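PDB 5HZ0: LRR receptor-like serine/threonine-protein kinase RGI3 from Arabidopsis thaliana, which acts with related receptor kinases as a membrane receptor for RGF peptide hormones, which maintain the root stem cell niche by controlling PLETHORA transcription factor levels. Local coordinates for residues E369-G372 against K378-L381; E449-H454 against T465-S470. The protein carries 5 engineered substitutions. All blocks are in the same frame, centred on the assembly; numbering follows the deposited sequence.

Interaction 1 of 2, residues E369-G372 against K378-L381. With NAG (2-acetamido-2-deoxy-beta-D-glucopyranose), chain C.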
ATOM      1  N   GLU A 369       1.632  27.454 -10.352  1.00  2.96           N
ATOM      2  CA  GLU A 369       0.251  27.111 -10.642  1.00  9.48           C
ATOM      3  C   GLU A 369      -0.162  25.791 -10.009  1.00  8.59           C
ATOM      4  O   GLU A 369      -1.318  25.593  -9.678  1.00 15.83           O
ATOM      5  CB  GLU A 369      -0.015  27.119 -12.161  1.00  6.61           C
ATOM      6  CG  GLU A 369       0.218  28.473 -12.833  1.00  5.98           C
ATOM      7  CD  GLU A 369       1.658  28.672 -13.317  1.00 19.39           C
ATOM      8  OE1 GLU A 369       2.591  28.037 -12.763  1.00 13.94           O
ATOM      9  OE2 GLU A 369       1.860  29.464 -14.267  1.00 24.30           O
ATOM     10  N   ILE A 370       0.784  24.892  -9.814  1.00 10.32           N
ATOM     11  CA  ILE A 370       0.455  23.602  -9.228  1.00  9.46           C
ATOM     12  C   ILE A 370      -0.091  23.765  -7.808  1.00 11.92           C
ATOM     13  O   ILE A 370      -0.884  22.951  -7.340  1.00  8.05           O
ATOM     14  CB  ILE A 370       1.659  22.638  -9.284  1.00 14.20           C
ATOM     15  CG1 ILE A 370       1.284  21.384 -10.071  1.00 19.19           C
ATOM     16  CG2 ILE A 370       2.142  22.265  -7.897  1.00 15.96           C
ATOM     17  CD1 ILE A 370       1.077  21.624 -11.551  1.00 20.65           C
ATOM     18  N   PHE A 371       0.303  24.846  -7.143  1.00 19.76           N
ATOM     19  CA  PHE A 371      -0.151  25.107  -5.779  1.00 19.48           C
ATOM     20  C   PHE A 371      -1.554  25.743  -5.770  1.00 20.24           C
ATOM     21  O   PHE A 371      -2.161  25.944  -4.714  1.00 16.00           O
ATOM     22  CB  PHE A 371       0.863  25.988  -5.034  1.00 17.72           C
ATOM     23  CG  PHE A 371       2.149  25.271  -4.669  1.00 21.38           C
ATOM     24  CD1 PHE A 371       2.173  24.332  -3.639  1.00 23.21           C
ATOM     25  CD2 PHE A 371       3.332  25.550  -5.332  1.00 21.04           C
ATOM     26  CE1 PHE A 371       3.345  23.684  -3.288  1.00 16.93           C
ATOM     27  CE2 PHE A 371       4.514  24.902  -4.979  1.00 21.18           C
ATOM     28  CZ  PHE A 371       4.517  23.968  -3.959  1.00 16.22           C
ATOM     29  N   GLY A 372      -2.067  26.052  -6.956  1.00 20.92           N
ATOM     30  CA  GLY A 372      -3.421  26.560  -7.087  1.00 16.26           C
ATOM     31  C   GLY A 372      -4.468  25.458  -7.022  1.00 16.52           C
ATOM     32  O   GLY A 372      -5.668  25.735  -6.976  1.00 14.57           O
ATOM     33  N   LYS A 378      -1.606  15.421  -1.831  1.00 13.37           N
ATOM     34  CA  LYS A 378      -0.249  14.897  -1.829  1.00  9.54           C
ATOM     35  C   LYS A 378       0.561  15.485  -2.961  1.00  7.73           C
ATOM     36  O   LYS A 378       0.197  15.357  -4.134  1.00  2.12           O
ATOM     37  CB  LYS A 378      -0.270  13.382  -1.958  1.00  6.63           C
ATOM     38  CG  LYS A 378      -0.937  12.679  -0.806  1.00  5.58           C
ATOM     39  CD  LYS A 378      -0.942  11.189  -1.079  1.00  6.97           C
ATOM     40  CE  LYS A 378      -1.570  10.408   0.052  1.00  7.07           C
ATOM     41  NZ  LYS A 378      -1.753   9.005  -0.393  1.00 12.24           N
ATOM     42  N   LEU A 379       1.661  16.136  -2.597  1.00  2.35           N
ATOM     43  CA  LEU A 379       2.612  16.626  -3.589  1.00 18.64           C
ATOM     44  C   LEU A 379       3.992  16.054  -3.240  1.00 14.32           C
ATOM     45  O   LEU A 379       4.585  16.393  -2.201  1.00 15.91           O
ATOM     46  CB  LEU A 379       2.615  18.160  -3.620  1.00  2.24           C
ATOM     47  CG  LEU A 379       3.552  18.887  -4.588  1.00  4.32           C
ATOM     48  CD1 LEU A 379       3.424  18.300  -5.971  1.00  5.88           C
ATOM     49  CD2 LEU A 379       3.302  20.423  -4.637  1.00  5.28           C
ATOM     50  N   LEU A 380       4.486  15.158  -4.092  1.00 10.92           N
ATOM     51  CA  LEU A 380       5.770  14.508  -3.842  1.00  6.95           C
ATOM     52  C   LEU A 380       6.669  14.672  -5.047  1.00 10.42           C
ATOM     53  O   LEU A 380       6.470  14.045  -6.094  1.00  2.00           O
ATOM     54  CB  LEU A 380       5.530  13.033  -3.570  1.00  7.51           C
ATOM     55  CG  LEU A 380       4.394  12.808  -2.569  1.00 13.33           C
ATOM     56  CD1 LEU A 380       3.903  11.372  -2.593  1.00 20.23           C
ATOM     57  CD2 LEU A 380       4.823  13.218  -1.160  1.00  2.18           C
ATOM     58  N   LEU A 381       7.617  15.591  -4.875  1.00  2.00           N
ATOM     59  CA  LEU A 381       8.643  15.968  -5.844  1.00  7.68           C
ATOM     60  C   LEU A 381      10.081  15.563  -5.446  1.00 12.04           C
ATOM     61  O   LEU A 381      11.059  16.076  -6.008  1.00  2.00           O
ATOM     62  CB  LEU A 381       8.537  17.460  -6.179  1.00  2.00           C
ATOM     63  CG  LEU A 381       7.195  17.987  -6.696  1.00  2.00           C
ATOM     64  CD1 LEU A 381       7.357  19.439  -7.083  1.00  8.03           C
ATOM     65  CD2 LEU A 381       6.658  17.183  -7.872  1.00  3.01           C
TER
HETATM   66  C1  NAG C   1      -2.692  32.397  -5.026  1.00 17.02           C
HETATM   67  C2  NAG C   1      -2.627  32.529  -6.547  1.00 19.29           C
HETATM   68  C3  NAG C   1      -2.314  33.953  -6.995  1.00 24.83           C
HETATM   69  C4  NAG C   1      -3.279  34.915  -6.308  1.00 29.70           C
HETATM   70  C5  NAG C   1      -3.156  34.711  -4.801  1.00 29.39           C
HETATM   71  C6  NAG C   1      -3.980  35.730  -4.017  1.00 29.34           C
HETATM   72  C7  NAG C   1      -1.997  30.567  -7.816  1.00 19.29           C
HETATM   73  C8  NAG C   1      -0.893  29.764  -8.443  1.00 21.33           C
HETATM   74  N2  NAG C   1      -1.638  31.626  -7.098  1.00 16.05           N
HETATM   75  O3  NAG C   1      -2.373  34.045  -8.409  1.00 21.11           O
HETATM   76  O4  NAG C   1      -2.996  36.259  -6.630  1.00 31.84           O
HETATM   77  O5  NAG C   1      -3.521  33.390  -4.455  1.00 22.60           O
HETATM   78  O6  NAG C   1      -5.174  36.032  -4.709  1.00 36.23           O
HETATM   79  O7  NAG C   1      -3.167  30.233  -7.966  1.00 21.63           O
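The phenyl ring of Phe371 is approached obliquely by one methyl of Leu379: CD2 lies 3.5 Å from CE1 and 3.8 Å from CZ of that ring. Phe371 also packs against Ile394. The second flat group is the acetamide of the glycan's N-acetylglucosamine, at the outer rim of segment 369-372. Its methyl C8 comes within 3.6 Å of Glu369 CA, and its carbonyl O7 lies 3.8 Å from Gly372 CA, where no side chain stands between them; Asp393 holds the sugar by a hydrogen bond. Ile370 completes the inner contact, its CG2 lying 3.9 Å from the same Leu379 CD2, so this one methyl touches two successive residues of the 3-10 turn, Ile370 and Phe371. Leu379 holds CG anti to its backbone N (chi1 180°), and from there CD2 reaches the turn; its chain crosses the Phe371 side chain at about a right angle. The turn is closed by Gly372 N to Glu369 O at 2.9 Å. This is the interior of a leucine-rich repeat solenoid: Leu379 is a consensus leucine of the LxxLxLxxN strand and Leu381 the next, its carbonyl bonded to Asn384 and Asn408. The alternate residues face outward, Lys378 NZ bonding to the bound peptide and Leu380 packing on it, within the experimentally defined recognition motif. Across the two segments there is no hydrogen bond, so convex turn and concave strand are joined by apolar methyl and ring contacts alone, with the sugar on the turn side and the peptide on the outward face of the strand.

Interaction 2 of 2, residues E449-H454 against T465-S470; sequences EFLDLH and TTLPKS
Ser470 OG is hydrogen-bonded to two backbone carbonyls, those of Leu448 and Glu446, and this ties the end of segment 465-470 to the chain just ahead of Glu449. The setting is a leucine-rich repeat coil: strand 450-452 runs parallel to its neighbours 426-428 and 473-475, and the irregular segment 465-470 leads from the far side of the coil back to the start of the next strand. Where the coils meet, Glu449 and Ser470 have their CA atoms 5.8 Å apart, and Glu449 CG rests 3.7 Å from Ser470 O. Glu449 points away overall; its extended chain (chi2 -174°) carries the carboxylate off to Asn425, which bonds OE1, and to a long, weak ion pair with Lys472. Deeper in, the two backbones diverge to 9.8 Å between the CA atoms of Leu451 and Leu467, and their side chains bridge the difference. CD2 of Leu451 meets CD2 of Leu467 at 4.0 Å, the chains crossing at about a right angle. Leu451 also packs on Val427, and Leu467 on Ile474, so this methyl pair belongs to a core that continues through adjacent coils. On the opposite, outward side of the strand, Phe450 stacks with both Phe426 and Phe473. At the strand's end, Asp452 and His454, two residues on, share a local bond: His454 ND1 donates to the syn lone pair of Asp452 OD1 at 2.6 Å, bent to 137° at the hydrogen, with that oxygen lying 27° out of the imidazole plane.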
ATOM      1  N   GLU A 449       2.163  17.470  12.051  1.00 11.16           N
ATOM      2  CA  GLU A 449       2.835  16.514  12.928  1.00 15.27           C
ATOM      3  C   GLU A 449       4.280  16.145  12.601  1.00  8.46           C
ATOM      4  O   GLU A 449       4.998  15.686  13.466  1.00  8.68           O
ATOM      5  CB  GLU A 449       1.990  15.257  13.049  1.00 16.15           C
ATOM      6  CG  GLU A 449       0.607  15.567  13.525  1.00 19.94           C
ATOM      7  CD  GLU A 449      -0.203  14.327  13.783  1.00 31.19           C
ATOM      8  OE1 GLU A 449      -0.231  13.434  12.902  1.00 27.86           O
ATOM      9  OE2 GLU A 449      -0.807  14.251  14.878  1.00 40.12           O
ATOM     10  N   PHE A 450       4.722  16.398  11.378  1.00  8.92           N
ATOM     11  CA  PHE A 450       6.042  15.945  10.952  1.00  9.67           C
ATOM     12  C   PHE A 450       6.717  17.063  10.193  1.00 12.62           C
ATOM     13  O   PHE A 450       6.242  17.450   9.128  1.00  4.94           O
ATOM     14  CB  PHE A 450       5.920  14.709  10.055  1.00 12.86           C
ATOM     15  CG  PHE A 450       7.247  14.194   9.511  1.00 22.12           C
ATOM     16  CD1 PHE A 450       7.912  14.865   8.489  1.00 21.45           C
ATOM     17  CD2 PHE A 450       7.816  13.014  10.004  1.00 22.58           C
ATOM     18  CE1 PHE A 450       9.117  14.388   7.983  1.00 20.84           C
ATOM     19  CE2 PHE A 450       9.027  12.527   9.490  1.00 12.62           C
ATOM     20  CZ  PHE A 450       9.673  13.219   8.477  1.00 12.84           C
ATOM     21  N   LEU A 451       7.837  17.553  10.725  1.00  7.97           N
ATOM     22  CA  LEU A 451       8.561  18.639  10.095  1.00  5.02           C
ATOM     23  C   LEU A 451      10.045  18.258   9.965  1.00 11.52           C
ATOM     24  O   LEU A 451      10.799  18.239  10.960  1.00 11.83           O
ATOM     25  CB  LEU A 451       8.376  19.908  10.932  1.00  5.43           C
ATOM     26  CG  LEU A 451       9.094  21.151  10.447  1.00  5.32           C
ATOM     27  CD1 LEU A 451       8.718  21.469   9.008  1.00  4.99           C
ATOM     28  CD2 LEU A 451       8.793  22.326  11.367  1.00  5.81           C
ATOM     29  N   ASP A 452      10.470  18.018   8.723  1.00  8.41           N
ATOM     30  CA  ASP A 452      11.850  17.662   8.445  1.00  4.06           C
ATOM     31  C   ASP A 452      12.500  18.748   7.583  1.00  8.28           C
ATOM     32  O   ASP A 452      12.249  18.832   6.379  1.00  9.77           O
ATOM     33  CB  ASP A 452      11.855  16.345   7.669  1.00 13.64           C
ATOM     34  CG  ASP A 452      13.203  15.626   7.699  1.00 13.08           C
ATOM     35  OD1 ASP A 452      14.251  16.246   8.020  1.00  3.59           O
ATOM     36  OD2 ASP A 452      13.188  14.420   7.373  1.00  8.54           O
ATOM     37  N   LEU A 453      13.338  19.572   8.204  1.00  4.03           N
ATOM     38  CA  LEU A 453      14.151  20.592   7.517  1.00  3.92           C
ATOM     39  C   LEU A 453      15.670  20.281   7.337  1.00 11.77           C
ATOM     40  O   LEU A 453      16.444  21.164   6.962  1.00  5.15           O
ATOM     41  CB  LEU A 453      13.931  21.976   8.140  1.00  8.27           C
ATOM     42  CG  LEU A 453      12.468  22.444   8.230  1.00  7.04           C
ATOM     43  CD1 LEU A 453      12.353  23.900   8.708  1.00  6.90           C
ATOM     44  CD2 LEU A 453      11.749  22.244   6.906  1.00  6.09           C
ATOM     45  N   HIS A 454      16.108  19.070   7.675  1.00  3.61           N
ATOM     46  CA  HIS A 454      17.548  18.798   7.789  1.00  8.79           C
ATOM     47  C   HIS A 454      18.394  19.002   6.517  1.00  5.86           C
ATOM     48  O   HIS A 454      17.897  18.871   5.408  1.00  6.86           O
ATOM     49  CB  HIS A 454      17.831  17.422   8.443  1.00  3.49           C
ATOM     50  CG  HIS A 454      17.731  16.254   7.511  1.00  6.97           C
ATOM     51  ND1 HIS A 454      16.650  15.393   7.508  1.00 12.72           N
ATOM     52  CD2 HIS A 454      18.590  15.774   6.585  1.00  2.88           C
ATOM     53  CE1 HIS A 454      16.843  14.447   6.610  1.00  4.37           C
ATOM     54  NE2 HIS A 454      18.014  14.655   6.031  1.00  2.71           N
ATOM     55  N   THR A 465       7.361  29.912  20.098  1.00 66.89           N
ATOM     56  CA  THR A 465       6.221  30.538  19.416  1.00 62.37           C
ATOM     57  C   THR A 465       6.238  30.268  17.923  1.00 48.34           C
ATOM     58  O   THR A 465       5.236  30.450  17.230  1.00 40.94           O
ATOM     59  CB  THR A 465       6.243  32.067  19.574  1.00 70.19           C
ATOM     60  OG1 THR A 465       7.589  32.541  19.418  1.00 72.69           O
ATOM     61  CG2 THR A 465       5.704  32.481  20.937  1.00 72.71           C
ATOM     62  N   THR A 466       7.396  29.852  17.434  1.00 41.43           N
ATOM     63  CA  THR A 466       7.610  29.672  16.017  1.00 40.24           C
ATOM     64  C   THR A 466       7.056  28.327  15.556  1.00 43.57           C
ATOM     65  O   THR A 466       6.880  28.113  14.365  1.00 51.22           O
ATOM     66  CB  THR A 466       9.114  29.792  15.685  1.00 40.94           C
ATOM     67  OG1 THR A 466       9.637  30.978  16.296  1.00 36.93           O
ATOM     68  CG2 THR A 466       9.353  29.855  14.183  1.00 39.34           C
ATOM     69  N   LEU A 467       6.745  27.429  16.491  1.00 35.23           N
ATOM     70  CA  LEU A 467       6.342  26.074  16.102  1.00 27.51           C
ATOM     71  C   LEU A 467       4.972  25.623  16.629  1.00 20.14           C
ATOM     72  O   LEU A 467       4.608  25.926  17.758  1.00 16.42           O
ATOM     73  CB  LEU A 467       7.430  25.072  16.504  1.00 26.33           C
ATOM     74  CG  LEU A 467       8.765  25.214  15.754  1.00 25.05           C
ATOM     75  CD1 LEU A 467       9.820  24.217  16.251  1.00 18.69           C
ATOM     76  CD2 LEU A 467       8.567  25.093  14.239  1.00 20.81           C
ATOM     77  N   PRO A 468       4.206  24.895  15.798  1.00 17.28           N
ATOM     78  CA  PRO A 468       2.883  24.407  16.215  1.00 16.00           C
ATOM     79  C   PRO A 468       2.957  23.289  17.235  1.00 19.28           C
ATOM     80  O   PRO A 468       3.803  22.405  17.120  1.00 26.13           O
ATOM     81  CB  PRO A 468       2.257  23.898  14.911  1.00 10.96           C
ATOM     82  CG  PRO A 468       3.373  23.724  13.973  1.00  8.84           C
ATOM     83  CD  PRO A 468       4.425  24.722  14.355  1.00 15.10           C
ATOM     84  N   LYS A 469       2.040  23.302  18.196  1.00 17.13           N
ATOM     85  CA  LYS A 469       2.137  22.428  19.363  1.00 18.00           C
ATOM     86  C   LYS A 469       1.660  21.003  19.083  1.00 15.51           C
ATOM     87  O   LYS A 469       1.688  20.136  19.956  1.00 18.29           O
ATOM     88  CB  LYS A 469       1.362  23.039  20.530  1.00 16.67           C
ATOM     89  CG  LYS A 469       1.846  24.433  20.925  1.00 19.28           C
ATOM     90  CD  LYS A 469       1.246  24.846  22.261  1.00 28.96           C
ATOM     91  CE  LYS A 469       1.494  26.313  22.581  1.00 33.07           C
ATOM     92  NZ  LYS A 469       1.021  26.642  23.959  1.00 37.38           N
ATOM     93  N   SER A 470       1.222  20.769  17.854  1.00 14.86           N
ATOM     94  CA  SER A 470       0.781  19.445  17.435  1.00 13.59           C
ATOM     95  C   SER A 470       1.926  18.592  16.903  1.00 10.09           C
ATOM     96  O   SER A 470       1.711  17.426  16.565  1.00  9.77           O
ATOM     97  CB  SER A 470      -0.291  19.575  16.352  1.00 13.07           C
ATOM     98  OG  SER A 470       0.218  20.290  15.238  1.00 12.06           O
TER

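Overall arrangement
Interaction 1 closes before interaction 2 opens along the chain, and their centres lie 20 Å apart, with nearest atoms about 10 Å apart and no direct touch. Both draw on the same run of parallel strands in the extracellular leucine-rich repeat domain: strand 378-380 and strand 450-452 are separated by 402-404 and 426-428. Each contact joins a concave-side strand to non-strand chain of the coil, but interaction 1 looks back to the turn preceding its strand, whereas interaction 2 looks forward to the return after it. The strand of interaction 1 also presents Lys378 and Leu380 to the hormone peptide, while Leu379 makes the inner contact; interaction 2 continues the repeating interior further toward the C-terminal end of the solenoid.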